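Putative oxidoreductase (Bacteroides fragilis NCTC 9343, PDB 3FHL) is probably an NAD(P)-dependent oxidoreductase of the Gfo/Idh/MocA family, pairing a Rossmann-fold nucleotide-binding domain with a C-terminal alpha/beta domain, its substrate not established. Local coordinates at residues 175-180 with 340-345; 201-206 with 210-215. One frame throughout, in Å; residues are numbered along the deposited sequence.

Contact 1: 175-180 with 340-345; sequences LTYNLG and AAYQSH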
loop_
_atom_site.group_PDB
_atom_site.type_symbol
_atom_site.label_atom_id
_atom_site.label_comp_id
_atom_site.label_asym_id
_atom_site.label_seq_id
_atom_site.Cartn_x
_atom_site.Cartn_y
_atom_site.Cartn_z
ATOM N N LEU C 175 3.273 -6.281 -15.519
ATOM C CA LEU C 175 2.984 -4.943 -15.001
ATOM C C LEU C 175 4.220 -4.281 -14.402
ATOM O O LEU C 175 4.374 -3.069 -14.487
ATOM C CB LEU C 175 1.890 -5.012 -13.930
ATOM C CG LEU C 175 1.039 -3.759 -13.717
ATOM C CD1 LEU C 175 0.428 -3.310 -15.028
ATOM C CD2 LEU C 175 -0.044 -4.012 -12.697
ATOM N N THR C 176 5.073 -5.087 -13.773
ATOM C CA THR C 176 6.318 -4.604 -13.145
ATOM C C THR C 176 7.278 -3.989 -14.165
ATOM O O THR C 176 7.977 -3.013 -13.861
ATOM C CB THR C 176 7.017 -5.738 -12.372
ATOM O OG1 THR C 176 6.084 -6.319 -11.448
ATOM C CG2 THR C 176 8.241 -5.222 -11.571
ATOM N N TYR C 177 7.302 -4.550 -15.367
ATOM C CA TYR C 177 8.026 -3.931 -16.483
ATOM C C TYR C 177 7.263 -2.741 -17.053
ATOM O O TYR C 177 7.802 -1.645 -17.104
ATOM C CB TYR C 177 8.319 -4.935 -17.602
ATOM C CG TYR C 177 9.640 -5.657 -17.470
ATOM C CD1 TYR C 177 9.684 -6.994 -17.062
ATOM C CD2 TYR C 177 10.847 -5.013 -17.763
ATOM C CE1 TYR C 177 10.899 -7.678 -16.941
ATOM C CE2 TYR C 177 12.074 -5.688 -17.643
ATOM C CZ TYR C 177 12.087 -7.022 -17.228
ATOM O OH TYR C 177 13.278 -7.707 -17.103
ATOM N N ASN C 178 6.005 -2.956 -17.452
ATOM C CA ASN C 178 5.241 -1.932 -18.157
ATOM C C ASN C 178 4.973 -0.651 -17.362
ATOM O O ASN C 178 5.213 0.442 -17.866
ATOM C CB ASN C 178 3.945 -2.519 -18.723
ATOM C CG ASN C 178 4.193 -3.461 -19.897
ATOM O OD1 ASN C 178 5.064 -3.218 -20.738
ATOM N ND2 ASN C 178 3.420 -4.538 -19.959
ATOM N N LEU C 179 4.488 -0.782 -16.128
ATOM C CA LEU C 179 4.180 0.393 -15.315
ATOM C C LEU C 179 5.212 0.641 -14.243
ATOM O O LEU C 179 5.449 1.780 -13.859
ATOM C CB LEU C 179 2.789 0.288 -14.673
ATOM C CG LEU C 179 1.603 0.334 -15.646
ATOM C CD1 LEU C 179 0.317 0.333 -14.857
ATOM C CD2 LEU C 179 1.683 1.559 -16.538
ATOM N N GLY C 180 5.810 -0.432 -13.744
ATOM C CA GLY C 180 6.832 -0.314 -12.718
ATOM C C GLY C 180 8.045 0.473 -13.164
ATOM O O GLY C 180 8.607 1.221 -12.363
ATOM N N ALA C 340 15.874 -6.858 -9.730
ATOM C CA ALA C 340 15.924 -7.119 -8.284
ATOM C C ALA C 340 14.547 -7.409 -7.691
ATOM O O ALA C 340 14.424 -8.247 -6.804
ATOM C CB ALA C 340 16.581 -5.986 -7.556
ATOM N N ALA C 341 13.526 -6.722 -8.195
ATOM C CA ALA C 341 12.138 -6.950 -7.796
ATOM C C ALA C 341 11.657 -8.352 -8.197
ATOM O O ALA C 341 11.050 -9.068 -7.388
ATOM C CB ALA C 341 11.226 -5.861 -8.386
ATOM N N TYR C 342 11.951 -8.753 -9.434
ATOM C CA TYR C 342 11.652 -10.110 -9.890
ATOM C C TYR C 342 12.405 -11.177 -9.075
ATOM O O TYR C 342 11.828 -12.198 -8.707
ATOM C CB TYR C 342 11.880 -10.260 -11.402
ATOM C CG TYR C 342 10.687 -9.801 -12.236
ATOM C CD1 TYR C 342 9.561 -10.606 -12.382
ATOM C CD2 TYR C 342 10.693 -8.573 -12.889
ATOM C CE1 TYR C 342 8.469 -10.197 -13.155
ATOM C CE2 TYR C 342 9.601 -8.150 -13.652
ATOM C CZ TYR C 342 8.488 -8.960 -13.776
ATOM O OH TYR C 342 7.398 -8.547 -14.535
ATOM N N GLN C 343 13.661 -10.902 -8.738
ATOM C CA GLN C 343 14.476 -11.844 -7.975
ATOM C C GLN C 343 13.968 -11.986 -6.530
ATOM O O GLN C 343 13.930 -13.085 -5.991
ATOM C CB GLN C 343 15.947 -11.415 -8.009
ATOM C CG GLN C 343 16.915 -12.396 -7.348
ATOM C CD GLN C 343 18.284 -11.795 -7.088
ATOM O OE1 GLN C 343 18.643 -10.758 -7.651
ATOM N NE2 GLN C 343 19.057 -12.445 -6.226
ATOM N N SER C 344 13.583 -10.870 -5.920
ATOM C CA SER C 344 13.017 -10.847 -4.574
ATOM C C SER C 344 11.745 -11.664 -4.452
ATOM O O SER C 344 11.554 -12.388 -3.463
ATOM C CB SER C 344 12.739 -9.412 -4.129
ATOM O OG SER C 344 12.093 -9.387 -2.870
ATOM N N HIS C 345 10.884 -11.544 -5.457
ATOM C CA HIS C 345 9.638 -12.294 -5.509
ATOM C C HIS C 345 9.900 -13.786 -5.746
ATOM O O HIS C 345 9.381 -14.619 -5.011
ATOM C CB HIS C 345 8.714 -11.723 -6.590
ATOM C CG HIS C 345 7.590 -12.634 -6.981
ATOM N ND1 HIS C 345 6.546 -12.940 -6.136
ATOM C CD2 HIS C 345 7.338 -13.286 -8.138
ATOM C CE1 HIS C 345 5.706 -13.750 -6.751
ATOM N NE2 HIS C 345 6.162 -13.975 -7.970
#

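Contact 2: 201-206 with 210-215; sequences LGILRE and VDDYFI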
loop_
_atom_site.group_PDB
_atom_site.type_symbol
_atom_site.label_atom_id
_atom_site.label_comp_id
_atom_site.label_asym_id
_atom_site.label_seq_id
_atom_site.Cartn_x
_atom_site.Cartn_y
_atom_site.Cartn_z
ATOM N N LEU C 201 4.952 -9.869 -6.125
ATOM C CA LEU C 201 4.180 -9.776 -7.352
ATOM C C LEU C 201 3.062 -10.783 -7.307
ATOM O O LEU C 201 3.105 -11.748 -6.540
ATOM C CB LEU C 201 5.046 -10.050 -8.592
ATOM C CG LEU C 201 6.438 -9.465 -8.877
ATOM C CD1 LEU C 201 6.623 -9.444 -10.375
ATOM C CD2 LEU C 201 6.735 -8.092 -8.293
ATOM N N GLY C 202 2.046 -10.557 -8.122
ATOM C CA GLY C 202 0.968 -11.511 -8.211
ATOM C C GLY C 202 0.379 -11.592 -9.591
ATOM O O GLY C 202 0.511 -10.664 -10.401
ATOM N N ILE C 203 -0.240 -12.732 -9.871
ATOM C CA ILE C 203 -1.180 -12.850 -10.978
ATOM C C ILE C 203 -2.517 -13.097 -10.303
ATOM O O ILE C 203 -2.814 -14.210 -9.850
ATOM C CB ILE C 203 -0.836 -13.981 -11.975
ATOM C CG1 ILE C 203 0.586 -13.810 -12.516
ATOM C CG2 ILE C 203 -1.838 -13.960 -13.118
ATOM C CD1 ILE C 203 1.172 -15.034 -13.207
ATOM N N LEU C 204 -3.303 -12.034 -10.200
ATOM C CA LEU C 204 -4.492 -12.039 -9.379
ATOM C C LEU C 204 -5.731 -12.354 -10.212
ATOM O O LEU C 204 -6.758 -12.765 -9.670
ATOM C CB LEU C 204 -4.650 -10.689 -8.673
ATOM C CG LEU C 204 -3.476 -10.099 -7.882
ATOM C CD1 LEU C 204 -3.947 -8.795 -7.230
ATOM C CD2 LEU C 204 -2.920 -11.062 -6.837
ATOM N N ARG C 205 -5.622 -12.183 -11.526
ATOM C CA ARG C 205 -6.767 -12.378 -12.411
ATOM C C ARG C 205 -6.777 -13.787 -12.972
ATOM O O ARG C 205 -5.725 -14.349 -13.299
ATOM C CB ARG C 205 -6.787 -11.343 -13.543
ATOM C CG ARG C 205 -6.937 -9.906 -13.044
ATOM C CD ARG C 205 -6.743 -8.868 -14.129
ATOM N NE ARG C 205 -5.497 -9.030 -14.877
ATOM C CZ ARG C 205 -5.234 -8.417 -16.026
ATOM N NH1 ARG C 205 -6.121 -7.588 -16.565
ATOM N NH2 ARG C 205 -4.084 -8.642 -16.645
ATOM N N GLU C 206 -7.982 -14.348 -13.050
ATOM C CA GLU C 206 -8.204 -15.673 -13.612
ATOM C C GLU C 206 -7.754 -15.685 -15.069
ATOM O O GLU C 206 -8.190 -14.849 -15.864
ATOM C CB GLU C 206 -9.686 -16.056 -13.497
ATOM C CG GLU C 206 -10.037 -17.419 -14.101
ATOM C CD GLU C 206 -11.533 -17.598 -14.334
ATOM O OE1 GLU C 206 -11.962 -17.583 -15.512
ATOM O OE2 GLU C 206 -12.277 -17.746 -13.341
ATOM N N VAL C 210 1.054 -13.206 -17.041
ATOM C CA VAL C 210 2.122 -12.354 -16.488
ATOM C C VAL C 210 1.599 -11.588 -15.275
ATOM O O VAL C 210 0.380 -11.451 -15.114
ATOM C CB VAL C 210 2.680 -11.343 -17.540
ATOM C CG1 VAL C 210 3.488 -12.067 -18.619
ATOM C CG2 VAL C 210 1.564 -10.507 -18.168
ATOM N N ASP C 211 2.507 -11.086 -14.432
ATOM C CA ASP C 211 2.107 -10.348 -13.232
ATOM C C ASP C 211 1.196 -9.164 -13.550
ATOM O O ASP C 211 1.396 -8.438 -14.542
ATOM C CB ASP C 211 3.328 -9.931 -12.387
ATOM C CG ASP C 211 4.246 -8.942 -13.107
ATOM O OD1 ASP C 211 4.978 -9.371 -14.011
ATOM O OD2 ASP C 211 4.249 -7.744 -12.752
ATOM N N ASP C 212 0.154 -9.023 -12.738
ATOM C CA ASP C 212 -0.809 -7.941 -12.877
ATOM C C ASP C 212 -0.968 -7.228 -11.543
ATOM O O ASP C 212 -1.945 -6.522 -11.314
ATOM C CB ASP C 212 -2.153 -8.457 -13.430
ATOM C CG ASP C 212 -2.752 -9.610 -12.607
ATOM O OD1 ASP C 212 -2.410 -9.768 -11.420
ATOM O OD2 ASP C 212 -3.594 -10.361 -13.154
ATOM N N TYR C 213 0.024 -7.416 -10.672
ATOM C CA TYR C 213 0.062 -6.760 -9.381
ATOM C C TYR C 213 1.520 -6.723 -8.959
ATOM O O TYR C 213 2.212 -7.734 -9.046
ATOM C CB TYR C 213 -0.709 -7.578 -8.327
ATOM C CG TYR C 213 -0.545 -7.063 -6.918
ATOM C CD1 TYR C 213 -1.460 -6.157 -6.390
ATOM C CD2 TYR C 213 0.541 -7.457 -6.118
ATOM C CE1 TYR C 213 -1.309 -5.656 -5.120
ATOM C CE2 TYR C 213 0.704 -6.949 -4.836
ATOM C CZ TYR C 213 -0.240 -6.054 -4.348
ATOM O OH TYR C 213 -0.123 -5.531 -3.092
ATOM N N PHE C 214 1.963 -5.585 -8.441
ATOM C CA PHE C 214 3.257 -5.567 -7.739
ATOM C C PHE C 214 3.202 -4.607 -6.582
ATOM O O PHE C 214 2.459 -3.624 -6.615
ATOM C CB PHE C 214 4.434 -5.264 -8.703
ATOM C CG PHE C 214 4.461 -3.855 -9.256
ATOM C CD1 PHE C 214 4.894 -2.776 -8.477
ATOM C CD2 PHE C 214 4.073 -3.610 -10.561
ATOM C CE1 PHE C 214 4.914 -1.491 -8.986
ATOM C CE2 PHE C 214 4.110 -2.328 -11.084
ATOM C CZ PHE C 214 4.522 -1.264 -10.286
ATOM N N ILE C 215 3.951 -4.920 -5.536
ATOM C CA ILE C 215 4.287 -3.948 -4.519
ATOM C C ILE C 215 5.810 -4.016 -4.337
ATOM O O ILE C 215 6.371 -5.100 -4.239
ATOM C CB ILE C 215 3.515 -4.144 -3.181
ATOM C CG1 ILE C 215 3.862 -3.021 -2.198
ATOM C CG2 ILE C 215 3.751 -5.549 -2.567
ATOM C CD1 ILE C 215 2.848 -2.819 -1.113
HETATM O O HOH W 1 -2.304 -11.135 -15.510
#

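Contact 1: 175-180 with 340-345
The short helix 175-178 and the helix 328-347 come closest at Thr176 and Ala341, whose CA atoms lie 8.2 Å apart, a spacing bridged by side chains. Tyr342 does most of the bridging. Its ring reaches across to the short helix and slides past Thr176 in the opposite direction, so that its OH comes to 3.6 Å from Thr176 CB. Thr176 turns its two branches to different tasks: OG1 lies beside the backbone N, anti to the carbonyl carbon (chi1 -54°), and is used for hydrogen bonding, which leaves CG2 anti to the backbone N, against Tyr342 CE2 and, more loosely, Ala341 CB at 4.4 Å. Both helices lie against the large mixed sheet of the C-terminal alpha/beta domain, with Thr176 and Ala341 both touching Ile216 of strand 213-221. Alanine suits this spot because its lone methyl group lets the helix lie near the sheet. The polar ends of Thr176 and Tyr342 converge on the same carboxylate, each hydroxyl hydrogen-bonding to a different oxygen of Asp211, so these buried or half-buried groups are satisfied within the contact's surroundings. On the more exposed side, Tyr177 lays its ring beside that of Tyr342. The planes are 30° apart but slid so far, with centroids at 5.5 Å, that they hardly overlap; Tyr342 CE2 rests on atoms CD1 and CE1 of Tyr177, 3.6 Å from each.

Contact 2: 201-206 with 210-215
The loop end of the beta hairpin formed by strands 194-202 and 213-221 carries a classic beta bulge, in which Asp212 and Tyr213 both face Gly202. Gly202 N donates to Tyr213 O at 3.0 Å, and Gly202 O takes the amide of Asp212 at 2.9 Å. Glycine suits this place, since a side chain would run into Leu204 CD2. Next along the ladder, away from the loop, Leu201 and Phe214 form a non-hydrogen-bonded pair, with Leu201 CD2 against Phe214 CB; Leu201 CD1 leans on the carboxylate carbon of Asp211, whose oxygens are held by Tyr342 OH and Thr176 OG1. Asp212, the first bulge residue, also serves the loop through its side chain. With chi1 at 55°, its CG sits between the backbone N and the carbonyl carbon, which turns the carboxylate toward residues 204 and 205. OD1 receives Leu204 N through its syn lone pair in a short, nearly straight bond of 2.7 Å. OD2 accepts the amide of Arg205 on its syn side and, from above the carboxylate plane, Arg205 NE at 2.9 Å in a salt bridge. Only NE of the guanidinium bonds the carboxylate, the two planes standing 72° apart. A water donates to Asp212 OD2 and Val210 O and accepts from Arg205 NH2; together, the donors to Asp212 would probably favour its charged form. Leu204 CD1 packs on Tyr213 CB, while Tyr213 OH bonds Glu148 of the second subunit. The whole is a classic bulge closing an antiparallel hairpin's ladder, its aspartate gathering two loop amides.

Contacts 1 and 2 lie on the same side of the chain's centre, their own centres 10 Å apart, and both are partly buried. Contact 2 is at the loop end of two neighbouring strands, and so relies on backbone bonds, a buried carboxylate and a salt bridge; contact 1 joins two helices laid on that sheet and relies on apolar and aromatic touches. Asp211 links them, with OD1 2.6 Å from Tyr342 OH and OD2 2.7 Å from Thr176 OG1, both probable hydrogen bonds. Leu201 adds apolar packing against the same two side chains. Along the chain, 201-215 is nested within the loop closed by contact 1. The second subunit reaches contact 2 but touches neither segment of contact 1.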